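Local structure of GH3 beta-N-acetylglucosaminidase (Paenibacillaceae, 6K5J) at residues Ile82-Gly87 / His119-Glu124; Leu125-Ile130 / Asp354-Asp359; Glu167-Phe172 / Ala179-Phe184; Val96-Gly101 / Asn505-Met510. The protein releases terminal beta-linked N-acetylglucosamine by hydrolysing its glycosidic bond, as a member of glycoside hydrolase family 3. One frame throughout, in Å; residues are numbered along the deposited sequence.

Contact 1 of 4, residues Ile82-Gly87 / His119-Glu124; sequences IDQEGG and HIIGSE. With NAG (2-acetamido-2-deoxy-beta-D-glucopyranose), chain B.
Ile121 carries this contact from the helix side and meets Gln84, Glu85 and Gly86 of the loop after strand 79-81. Its CB points at the loop and splits into two branches. The CG2 branch lies anti to the backbone N and touches Gln84 twice: Ile121 CG2 is 3.8 Å from Gln84 CG, and it is equally near Gln84 O. The other branch runs through CG1 to its tip. There Ile121 CD1 lies 3.9 Å from Glu85 O and 4.1 Å from Gly86 CA. Gly86 has backbone angles that by themselves call for glycine, and a CB there would also press on this methyl.

Beyond CG the Gln84 chain bends (chi2 81°), and its amide is held within its own loop: OE1 by Arg91 N, NE2 by Leu92 O. A water 3.2 Å from Gln84 NE2 makes a weak, long link to Ile121 O.

Asp83, one residue earlier, faces the bound NAG. Its OD1 accepts from NAG O4 at 2.6 Å, and OD2 forms a salt bridge with Arg91. This carboxylate grip is consistent with the sugar subsite of a family 3 enzyme.

Gln84 O also takes a bond from Asn133 of strand 132-133, which Ile121 touches too. Phe172 of helix 158-174 packs on Ile121, so the residue sits where helix 111-127, that helix and the strand come together.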
# COMPACT_ATOMS: atom_id res chain seq x y z
N ILE A 82 -1.54 6.36 8.33
CA ILE A 82 -1.20 4.94 8.29
C ILE A 82 -1.10 4.53 6.83
O ILE A 82 -1.66 5.20 5.96
CB ILE A 82 -2.30 4.12 9.05
CG1 ILE A 82 -1.89 2.66 9.26
CG2 ILE A 82 -3.66 4.18 8.30
CD1 ILE A 82 -2.84 1.89 10.16
N ASP A 83 -0.36 3.46 6.54
CA ASP A 83 -0.35 2.86 5.19
C ASP A 83 -1.27 1.64 5.16
O ASP A 83 -0.83 0.50 5.11
CB ASP A 83 1.06 2.45 4.78
CG ASP A 83 2.01 3.60 4.72
OD1 ASP A 83 1.68 4.60 4.05
OD2 ASP A 83 3.09 3.49 5.34
N GLN A 84 -2.57 1.90 5.19
CA GLN A 84 -3.56 0.82 5.14
C GLN A 84 -4.18 0.77 3.75
O GLN A 84 -5.33 1.15 3.51
CB GLN A 84 -4.61 1.02 6.25
CG GLN A 84 -5.45 -0.21 6.55
CD GLN A 84 -4.76 -1.23 7.45
OE1 GLN A 84 -3.54 -1.28 7.56
NE2 GLN A 84 -5.56 -2.06 8.11
N GLU A 85 -3.37 0.28 2.79
CA GLU A 85 -3.77 0.26 1.39
C GLU A 85 -4.78 -0.85 1.11
O GLU A 85 -5.66 -0.68 0.26
CB GLU A 85 -2.54 0.09 0.48
CG GLU A 85 -1.51 1.21 0.63
CD GLU A 85 -0.23 0.99 -0.17
OE1 GLU A 85 -0.25 0.21 -1.15
OE2 GLU A 85 0.80 1.62 0.19
N GLY A 86 -4.69 -1.96 1.82
CA GLY A 86 -5.46 -3.15 1.54
C GLY A 86 -4.60 -4.25 0.93
O GLY A 86 -3.47 -4.03 0.50
N GLY A 87 -5.17 -5.46 0.91
CA GLY A 87 -4.46 -6.59 0.34
C GLY A 87 -3.05 -6.85 0.87
O GLY A 87 -2.89 -7.30 2.00
N HIS A 119 -14.36 1.88 1.84
CA HIS A 119 -15.24 2.34 2.91
C HIS A 119 -15.13 1.45 4.14
O HIS A 119 -15.21 1.94 5.27
CB HIS A 119 -16.69 2.40 2.42
CG HIS A 119 -17.61 3.10 3.38
ND1 HIS A 119 -17.60 4.46 3.55
CD2 HIS A 119 -18.55 2.61 4.22
CE1 HIS A 119 -18.52 4.79 4.45
NE2 HIS A 119 -19.10 3.69 4.87
N ILE A 120 -14.94 0.15 3.96
CA ILE A 120 -14.69 -0.72 5.11
C ILE A 120 -13.38 -0.31 5.79
O ILE A 120 -13.34 -0.14 7.02
CB ILE A 120 -14.66 -2.19 4.69
CG1 ILE A 120 -16.06 -2.70 4.37
CG2 ILE A 120 -14.03 -3.03 5.81
CD1 ILE A 120 -16.04 -4.08 3.71
N ILE A 121 -12.30 -0.18 5.02
CA ILE A 121 -11.03 0.24 5.60
C ILE A 121 -11.21 1.55 6.36
O ILE A 121 -10.75 1.71 7.50
CB ILE A 121 -9.94 0.38 4.52
CG1 ILE A 121 -9.49 -0.99 4.00
CG2 ILE A 121 -8.73 1.15 5.10
CD1 ILE A 121 -8.63 -0.90 2.70
N GLY A 122 -11.84 2.53 5.71
CA GLY A 122 -11.94 3.85 6.31
C GLY A 122 -12.84 3.88 7.54
O GLY A 122 -12.57 4.60 8.50
N SER A 123 -13.93 3.11 7.51
CA SER A 123 -14.82 3.03 8.66
C SER A 123 -14.09 2.47 9.86
O SER A 123 -14.24 2.96 10.98
CB SER A 123 -16.03 2.15 8.34
OG SER A 123 -16.92 2.84 7.49
N GLU A 124 -13.32 1.41 9.64
CA GLU A 124 -12.60 0.79 10.73
C GLU A 124 -11.46 1.68 11.21
O GLU A 124 -11.23 1.80 12.42
CB GLU A 124 -12.13 -0.60 10.29
CG GLU A 124 -13.33 -1.49 9.88
CD GLU A 124 -12.97 -2.94 9.59
OE1 GLU A 124 -11.79 -3.24 9.39
OE2 GLU A 124 -13.90 -3.79 9.54
C1 NAG B . 7.23 5.00 1.53
C2 NAG B . 6.19 4.45 0.52
C3 NAG B . 4.82 5.13 0.70
C4 NAG B . 4.40 5.14 2.17
C5 NAG B . 5.50 5.78 3.00
C6 NAG B . 5.19 5.85 4.48
C7 NAG B . 6.68 3.71 -1.78
C8 NAG B . 7.20 4.14 -3.13
N2 NAG B . 6.67 4.66 -0.84
O1 NAG B . 8.33 4.16 1.51
O3 NAG B . 3.83 4.45 -0.07
O4 NAG B . 3.19 5.88 2.32
O5 NAG B . 6.68 4.99 2.86
O6 NAG B . 5.21 4.56 5.07
O7 NAG B . 6.27 2.58 -1.57
O HOH W 1 -8.55 -0.84 8.34

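Contact 2 of 4, residues Leu125-Ile130 / Asp354-Asp359; sequences LRALGI and DTLVTD
The Schellman motif that ends helix 111-127 places Ala127 and Leu128 against Leu356, in the connection that leads from helix 323-339 to helix 359-372. Two backbone bonds define the motif. Ile130 N reaches back to Leu125 O at 3.0 Å, and Gly129 N bonds to Arg126 O. Gly129 is the C-prime residue. Its phi is positive (81°), and a side chain there would be jammed against the carbonyl O of Leu128. Leu125 O also accepts from Leu128 N.

The contact itself is small and purely apolar. Leu356 points toward the helix end and brings a single methyl to both partners. Its CG lies anti to the carbonyl carbon (chi1 -59°), and the chain extends beyond it to carry CD1 to the helix end. The two leucines lie alongside, running opposite ways, and meet at their methyls. Both also touch Leu350, which extends the apolar patch. Leu128 packs further on Pro56 and Val59 of helix 56-72, in the family 3 N-terminal domain. Ala127 is exposed at the edge of the patch.

The connection is held in shape around Leu356. Thr355 OG1 accepts from Val357 N at 3.1 Å, which makes an ST turn. The backbone of Leu356 bonds to Gly95. Thr358 is the N-cap of helix 359-372, with its OG1 bonded to Lys361 N. Across the contact, Leu356 CD1 lies 4.1 Å from Leu128 CD2 and 4.3 Å from Ala127 CB.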
# COMPACT_ATOMS: atom_id res chain seq x y z
N LEU A 125 -10.75 2.34 10.29
CA LEU A 125 -9.69 3.25 10.72
C LEU A 125 -10.26 4.37 11.58
O LEU A 125 -9.71 4.70 12.64
CB LEU A 125 -8.95 3.84 9.52
CG LEU A 125 -8.05 2.92 8.69
CD1 LEU A 125 -7.40 3.70 7.54
CD2 LEU A 125 -6.99 2.23 9.55
N ARG A 126 -11.36 4.98 11.14
CA ARG A 126 -11.92 6.11 11.88
C ARG A 126 -12.38 5.68 13.27
O ARG A 126 -12.22 6.43 14.24
CB ARG A 126 -13.08 6.72 11.09
CG ARG A 126 -13.53 8.10 11.59
CD ARG A 126 -12.38 9.12 11.53
NE ARG A 126 -12.56 10.19 12.52
CZ ARG A 126 -12.68 11.49 12.22
NH1 ARG A 126 -12.63 11.90 10.96
NH2 ARG A 126 -12.85 12.37 13.20
N ALA A 127 -12.91 4.46 13.39
CA ALA A 127 -13.27 3.92 14.69
C ALA A 127 -12.06 3.79 15.60
O ALA A 127 -12.21 3.77 16.83
CB ALA A 127 -13.96 2.57 14.53
N LEU A 128 -10.85 3.71 15.04
CA LEU A 128 -9.63 3.63 15.83
C LEU A 128 -8.98 4.99 16.05
O LEU A 128 -7.86 5.05 16.56
CB LEU A 128 -8.63 2.68 15.16
CG LEU A 128 -9.14 1.27 14.85
CD1 LEU A 128 -8.01 0.41 14.31
CD2 LEU A 128 -9.76 0.62 16.07
N GLY A 129 -9.65 6.09 15.68
CA GLY A 129 -9.06 7.40 15.83
C GLY A 129 -8.09 7.78 14.73
O GLY A 129 -7.42 8.82 14.85
N ILE A 130 -7.99 6.98 13.69
CA ILE A 130 -7.15 7.29 12.53
C ILE A 130 -7.99 8.07 11.53
O ILE A 130 -9.07 7.62 11.13
CB ILE A 130 -6.59 5.99 11.91
CG1 ILE A 130 -5.68 5.29 12.92
CG2 ILE A 130 -5.87 6.27 10.60
CD1 ILE A 130 -5.51 3.79 12.67
N ASP A 354 -11.85 -7.02 21.82
CA ASP A 354 -12.90 -6.68 20.87
C ASP A 354 -12.38 -6.72 19.43
O ASP A 354 -11.20 -6.46 19.16
CB ASP A 354 -13.46 -5.29 21.15
CG ASP A 354 -14.46 -5.28 22.30
OD1 ASP A 354 -14.79 -6.36 22.83
OD2 ASP A 354 -14.89 -4.17 22.69
N THR A 355 -13.28 -7.02 18.50
CA THR A 355 -12.97 -7.02 17.08
C THR A 355 -13.97 -6.16 16.32
O THR A 355 -15.12 -6.01 16.74
CB THR A 355 -12.98 -8.44 16.50
OG1 THR A 355 -12.61 -8.39 15.11
CG2 THR A 355 -14.38 -9.05 16.61
N LEU A 356 -13.51 -5.58 15.21
CA LEU A 356 -14.40 -4.86 14.31
C LEU A 356 -14.93 -5.74 13.19
O LEU A 356 -15.77 -5.28 12.41
CB LEU A 356 -13.69 -3.65 13.70
CG LEU A 356 -13.15 -2.60 14.69
CD1 LEU A 356 -12.52 -1.43 13.92
CD2 LEU A 356 -14.27 -2.12 15.61
N VAL A 357 -14.44 -6.98 13.09
CA VAL A 357 -14.89 -7.89 12.05
C VAL A 357 -16.37 -8.22 12.26
O VAL A 357 -16.81 -8.46 13.39
CB VAL A 357 -14.03 -9.17 12.06
CG1 VAL A 357 -14.57 -10.22 11.09
CG2 VAL A 357 -12.57 -8.83 11.75
N THR A 358 -17.14 -8.22 11.17
CA THR A 358 -18.53 -8.67 11.18
C THR A 358 -18.74 -9.70 10.07
O THR A 358 -17.99 -9.74 9.09
CB THR A 358 -19.54 -7.52 10.99
OG1 THR A 358 -19.42 -6.96 9.67
CG2 THR A 358 -19.36 -6.40 12.04
N ASP A 359 -19.77 -10.53 10.24
CA ASP A 359 -20.10 -11.48 9.18
C ASP A 359 -20.42 -10.75 7.88
O ASP A 359 -20.01 -11.20 6.80
CB ASP A 359 -21.28 -12.36 9.60
CG ASP A 359 -20.95 -13.25 10.78
OD1 ASP A 359 -19.76 -13.48 11.05
OD2 ASP A 359 -21.90 -13.74 11.42

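Contact 3 of 4, residues Glu167-Phe172 / Ala179-Phe184; sequences EAVRGF and ATVKHF. With NAG (2-acetamido-2-deoxy-beta-D-glucopyranose), chain B.
O3 of the bound NAG is gripped by two neighbouring residues, Lys182 and His183. His183 NE2 is hydrogen-bonded to NAG O3 at 2.7 Å, and Lys182 NZ donates to the same NAG O3 at 2.9 Å. Lys182 CG stands between the backbone N and carbonyl carbon (chi1 67°), over the centre of the His183 ring, and the extended chain carries NZ to the sugar. NAG C8 sits over the opposite face, 3.5 Å above the plane and toward the rim. His183 ND1 bonds to Asp139, and Lys182 NZ pairs with Glu85. A cis peptide joins Lys182 to His183, in the family's KHFPG signature.

Without the imidazole, as with an alanine here, NAG O3 is likely to lose one grip, Asp139 this mate and the acetamido methyl its ring.

Helix 158-174 and the following strand belong to the TIM-barrel-type N-terminal domain. The axes of 167-172 and 179-182 run nearly antiparallel (157°). Val169 CG2 presses on Val181 CG1 at 3.5 Å, and Val169 CG1 meets Ala179 CB at 4.0 Å. Phe172 CB lies 4.2 Å from Ala179 CB. Residues 179-183 thus divide their chemistry: buried methyls hold the helix, and polar tips hold the sugar.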
# COMPACT_ATOMS: atom_id res chain seq x y z
N GLU A 167 -13.18 6.08 -6.83
CA GLU A 167 -14.16 5.49 -5.92
C GLU A 167 -13.53 5.10 -4.59
O GLU A 167 -14.19 5.18 -3.55
CB GLU A 167 -14.83 4.29 -6.59
CG GLU A 167 -15.96 4.72 -7.55
CD GLU A 167 -17.03 5.52 -6.83
OE1 GLU A 167 -17.87 4.90 -6.16
OE2 GLU A 167 -17.03 6.77 -6.91
N ALA A 168 -12.27 4.65 -4.60
CA ALA A 168 -11.59 4.39 -3.34
C ALA A 168 -11.43 5.66 -2.52
O ALA A 168 -11.65 5.66 -1.30
CB ALA A 168 -10.22 3.73 -3.59
N VAL A 169 -11.03 6.76 -3.17
CA VAL A 169 -10.97 8.06 -2.50
C VAL A 169 -12.30 8.38 -1.84
O VAL A 169 -12.35 8.79 -0.67
CB VAL A 169 -10.57 9.16 -3.50
CG1 VAL A 169 -10.76 10.54 -2.86
CG2 VAL A 169 -9.11 8.98 -3.93
N ARG A 170 -13.39 8.22 -2.59
CA ARG A 170 -14.71 8.54 -2.04
C ARG A 170 -15.07 7.64 -0.86
O ARG A 170 -15.65 8.10 0.12
CB ARG A 170 -15.77 8.44 -3.14
CG ARG A 170 -17.13 9.02 -2.75
CD ARG A 170 -18.04 9.15 -3.98
NE ARG A 170 -18.47 7.85 -4.48
CZ ARG A 170 -19.51 7.17 -4.02
NH1 ARG A 170 -20.24 7.68 -3.03
NH2 ARG A 170 -19.82 5.99 -4.54
N GLY A 171 -14.76 6.35 -0.96
CA GLY A 171 -15.04 5.45 0.16
C GLY A 171 -14.27 5.82 1.42
O GLY A 171 -14.82 5.78 2.53
N PHE A 172 -12.99 6.17 1.28
CA PHE A 172 -12.22 6.63 2.43
C PHE A 172 -12.82 7.91 3.01
O PHE A 172 -13.06 8.01 4.22
CB PHE A 172 -10.75 6.89 2.05
CG PHE A 172 -9.94 5.65 1.77
CD1 PHE A 172 -10.00 4.54 2.61
CD2 PHE A 172 -9.10 5.61 0.67
CE1 PHE A 172 -9.25 3.42 2.34
CE2 PHE A 172 -8.34 4.47 0.38
CZ PHE A 172 -8.42 3.38 1.22
N ALA A 179 -8.16 10.84 2.27
CA ALA A 179 -7.43 10.03 1.31
C ALA A 179 -6.20 10.77 0.81
O ALA A 179 -6.20 12.00 0.68
CB ALA A 179 -8.32 9.66 0.12
N THR A 180 -5.15 10.01 0.52
CA THR A 180 -3.89 10.55 0.01
C THR A 180 -3.52 9.75 -1.23
O THR A 180 -2.94 8.66 -1.12
CB THR A 180 -2.76 10.46 1.05
OG1 THR A 180 -3.20 10.99 2.30
CG2 THR A 180 -1.51 11.24 0.57
N VAL A 181 -3.83 10.28 -2.42
CA VAL A 181 -3.46 9.56 -3.63
C VAL A 181 -1.95 9.65 -3.84
O VAL A 181 -1.33 10.69 -3.57
CB VAL A 181 -4.25 10.08 -4.84
CG1 VAL A 181 -5.72 9.71 -4.67
CG2 VAL A 181 -4.09 11.60 -5.02
N LYS A 182 -1.35 8.55 -4.31
CA LYS A 182 0.11 8.45 -4.39
C LYS A 182 0.46 7.54 -5.56
O LYS A 182 -0.37 6.75 -6.01
CB LYS A 182 0.68 7.94 -3.05
CG LYS A 182 0.30 6.48 -2.69
CD LYS A 182 0.78 6.12 -1.26
CE LYS A 182 0.65 4.62 -0.95
NZ LYS A 182 1.00 4.32 0.49
N HIS A 183 1.68 7.66 -6.10
CA HIS A 183 2.75 8.58 -5.72
C HIS A 183 2.97 9.55 -6.89
O HIS A 183 3.52 9.16 -7.93
CB HIS A 183 4.06 7.82 -5.43
CG HIS A 183 3.93 6.73 -4.40
ND1 HIS A 183 3.40 5.49 -4.69
CD2 HIS A 183 4.29 6.70 -3.10
CE1 HIS A 183 3.44 4.73 -3.60
NE2 HIS A 183 3.97 5.45 -2.62
N PHE A 184 2.56 10.80 -6.71
CA PHE A 184 2.47 11.74 -7.83
C PHE A 184 3.87 12.13 -8.33
O PHE A 184 4.76 12.40 -7.52
CB PHE A 184 1.70 12.99 -7.39
CG PHE A 184 1.53 14.02 -8.47
CD1 PHE A 184 2.47 15.02 -8.65
CD2 PHE A 184 0.41 14.00 -9.30
CE1 PHE A 184 2.32 15.97 -9.66
CE2 PHE A 184 0.24 14.95 -10.31
CZ PHE A 184 1.20 15.94 -10.49
C1 NAG B . 7.23 5.00 1.53
C2 NAG B . 6.19 4.45 0.52
C3 NAG B . 4.82 5.13 0.70
C4 NAG B . 4.40 5.14 2.17
C5 NAG B . 5.50 5.78 3.00
C6 NAG B . 5.19 5.85 4.48
C7 NAG B . 6.68 3.71 -1.78
C8 NAG B . 7.20 4.14 -3.13
N2 NAG B . 6.67 4.66 -0.84
O1 NAG B . 8.33 4.16 1.51
O3 NAG B . 3.83 4.45 -0.07
O4 NAG B . 3.19 5.88 2.32
O5 NAG B . 6.68 4.99 2.86
O6 NAG B . 5.21 4.56 5.07
O7 NAG B . 6.27 2.58 -1.57

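Contact 4 of 4, residues Val96-Gly101 / Asn505-Met510; sequences VTVVPG and NTPSAM
Val98 CG1 packs against two residues at the start of helix 507-517. It is 3.8 Å from Thr506 CG2 and equally near Pro507 CD. The methyl stands anti to the backbone N (chi1 180°), which carries it out to both. Pro507 is crossed at about a right angle. Farther along, Pro100 CG lies 4.0 Å from Ser508 OG.

A water bridges the backbones beside these contacts. It donates to Val98 O at 2.8 Å and accepts from Ser508 N at 3.0 Å. Ser508 N belongs to the first turn of the helix, so the water satisfies one of its end amides.

Thr506 is the N-cap. Its OG1 accepts from Ala509 N at 3.2 Å, with an N-H...O angle of 149°, and is also bonded to Glu504 OE2. Replacing Thr506 by a valine would probably leave Ala509 N without its cap and Glu504 OE2 without this mate.

In the next shell, Glu504 reaches the other segment too, through OE1 to Gly101 N. Gly101 is itself the N-cap residue of helix 102-108. Ser508 OG bonds to Ser369 of helix 359-372, and Val365 and Ile368 of that helix touch Pro100.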
# COMPACT_ATOMS: atom_id res chain seq x y z
N VAL A 96 -9.55 -6.41 12.61
CA VAL A 96 -10.13 -5.61 11.54
C VAL A 96 -10.30 -6.51 10.32
O VAL A 96 -9.73 -7.60 10.23
CB VAL A 96 -9.27 -4.37 11.18
CG1 VAL A 96 -9.04 -3.53 12.43
CG2 VAL A 96 -7.94 -4.79 10.57
N THR A 97 -11.12 -6.04 9.38
CA THR A 97 -11.35 -6.76 8.14
C THR A 97 -10.11 -6.69 7.26
O THR A 97 -9.58 -5.60 7.02
CB THR A 97 -12.53 -6.15 7.39
OG1 THR A 97 -13.66 -6.06 8.26
CG2 THR A 97 -12.91 -6.99 6.17
N VAL A 98 -9.68 -7.83 6.74
CA VAL A 98 -8.62 -7.86 5.74
C VAL A 98 -9.30 -7.66 4.39
O VAL A 98 -10.07 -8.51 3.93
CB VAL A 98 -7.81 -9.16 5.79
CG1 VAL A 98 -6.71 -9.15 4.72
CG2 VAL A 98 -7.18 -9.31 7.16
N VAL A 99 -9.06 -6.51 3.77
CA VAL A 99 -9.78 -6.08 2.58
C VAL A 99 -8.91 -6.41 1.36
O VAL A 99 -7.69 -6.28 1.45
CB VAL A 99 -10.09 -4.58 2.70
CG1 VAL A 99 -10.48 -3.97 1.40
CG2 VAL A 99 -11.18 -4.36 3.78
N PRO A 100 -9.49 -6.82 0.23
CA PRO A 100 -8.68 -7.04 -0.98
C PRO A 100 -7.93 -5.78 -1.40
O PRO A 100 -8.41 -4.66 -1.22
CB PRO A 100 -9.71 -7.43 -2.03
CG PRO A 100 -10.85 -7.98 -1.26
CD PRO A 100 -10.90 -7.18 0.01
N GLY A 101 -6.75 -5.99 -1.98
CA GLY A 101 -5.89 -4.91 -2.38
C GLY A 101 -6.13 -4.50 -3.82
O GLY A 101 -6.99 -5.03 -4.52
N ASN A 505 -2.37 -12.87 -0.92
CA ASN A 505 -2.55 -14.09 -0.13
C ASN A 505 -3.51 -13.87 1.04
O ASN A 505 -3.39 -14.52 2.08
CB ASN A 505 -1.21 -14.63 0.36
CG ASN A 505 -0.53 -13.72 1.38
OD1 ASN A 505 -1.00 -12.62 1.65
ND2 ASN A 505 0.58 -14.19 1.94
N THR A 506 -4.46 -12.95 0.88
CA THR A 506 -5.44 -12.63 1.91
C THR A 506 -6.37 -13.81 2.17
O THR A 506 -6.50 -14.70 1.32
CB THR A 506 -6.28 -11.44 1.48
OG1 THR A 506 -6.94 -11.77 0.24
CG2 THR A 506 -5.42 -10.20 1.28
N PRO A 507 -7.08 -13.81 3.31
CA PRO A 507 -8.05 -14.89 3.55
C PRO A 507 -9.08 -15.02 2.45
O PRO A 507 -9.34 -16.14 1.98
CB PRO A 507 -8.68 -14.49 4.89
CG PRO A 507 -7.59 -13.76 5.60
CD PRO A 507 -6.90 -12.96 4.50
N SER A 508 -9.67 -13.91 1.99
CA SER A 508 -10.74 -13.99 1.01
C SER A 508 -10.21 -14.40 -0.36
O SER A 508 -10.94 -15.06 -1.12
CB SER A 508 -11.50 -12.66 0.92
OG SER A 508 -10.67 -11.63 0.41
N ALA A 509 -8.98 -14.03 -0.71
CA ALA A 509 -8.42 -14.44 -1.99
C ALA A 509 -8.13 -15.94 -2.00
O ALA A 509 -8.34 -16.61 -3.01
CB ALA A 509 -7.14 -13.66 -2.31
N MET A 510 -7.67 -16.48 -0.87
CA MET A 510 -7.39 -17.90 -0.83
C MET A 510 -8.68 -18.72 -0.76
O MET A 510 -8.73 -19.83 -1.31
CB MET A 510 -6.47 -18.21 0.35
CG MET A 510 -5.06 -17.58 0.21
SD MET A 510 -4.17 -18.09 -1.29
CE MET A 510 -4.53 -16.77 -2.47
O HOH W 2 -9.67 -11.12 3.12

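Overall arrangement
Contacts 1 and 3 lie within the TIM-barrel-type N-terminal domain. Their centres are about 11 Å apart, the Glu85-Lys182 salt bridge joins them, and both touch NAG. Contact 2 shares helix 111-127 with contact 1, centres about 10 Å apart, and joins that helix to the connection before helix 359-372. Contact 4 joins the loop before helix 102-108 to helix 507-517, which follows the six-stranded mixed sheet. It meets contact 1 through Glu124 with Thr97 and Gly87 with Val99. Along the chain, contact 1 closes before contacts 2 and 3 open, contact 3 falls between the two segments of contact 2, and contacts 1 and 4 cross. Segments 354-359 and 505-510 thus pack near the loop that carries Asp83 and the helix behind it.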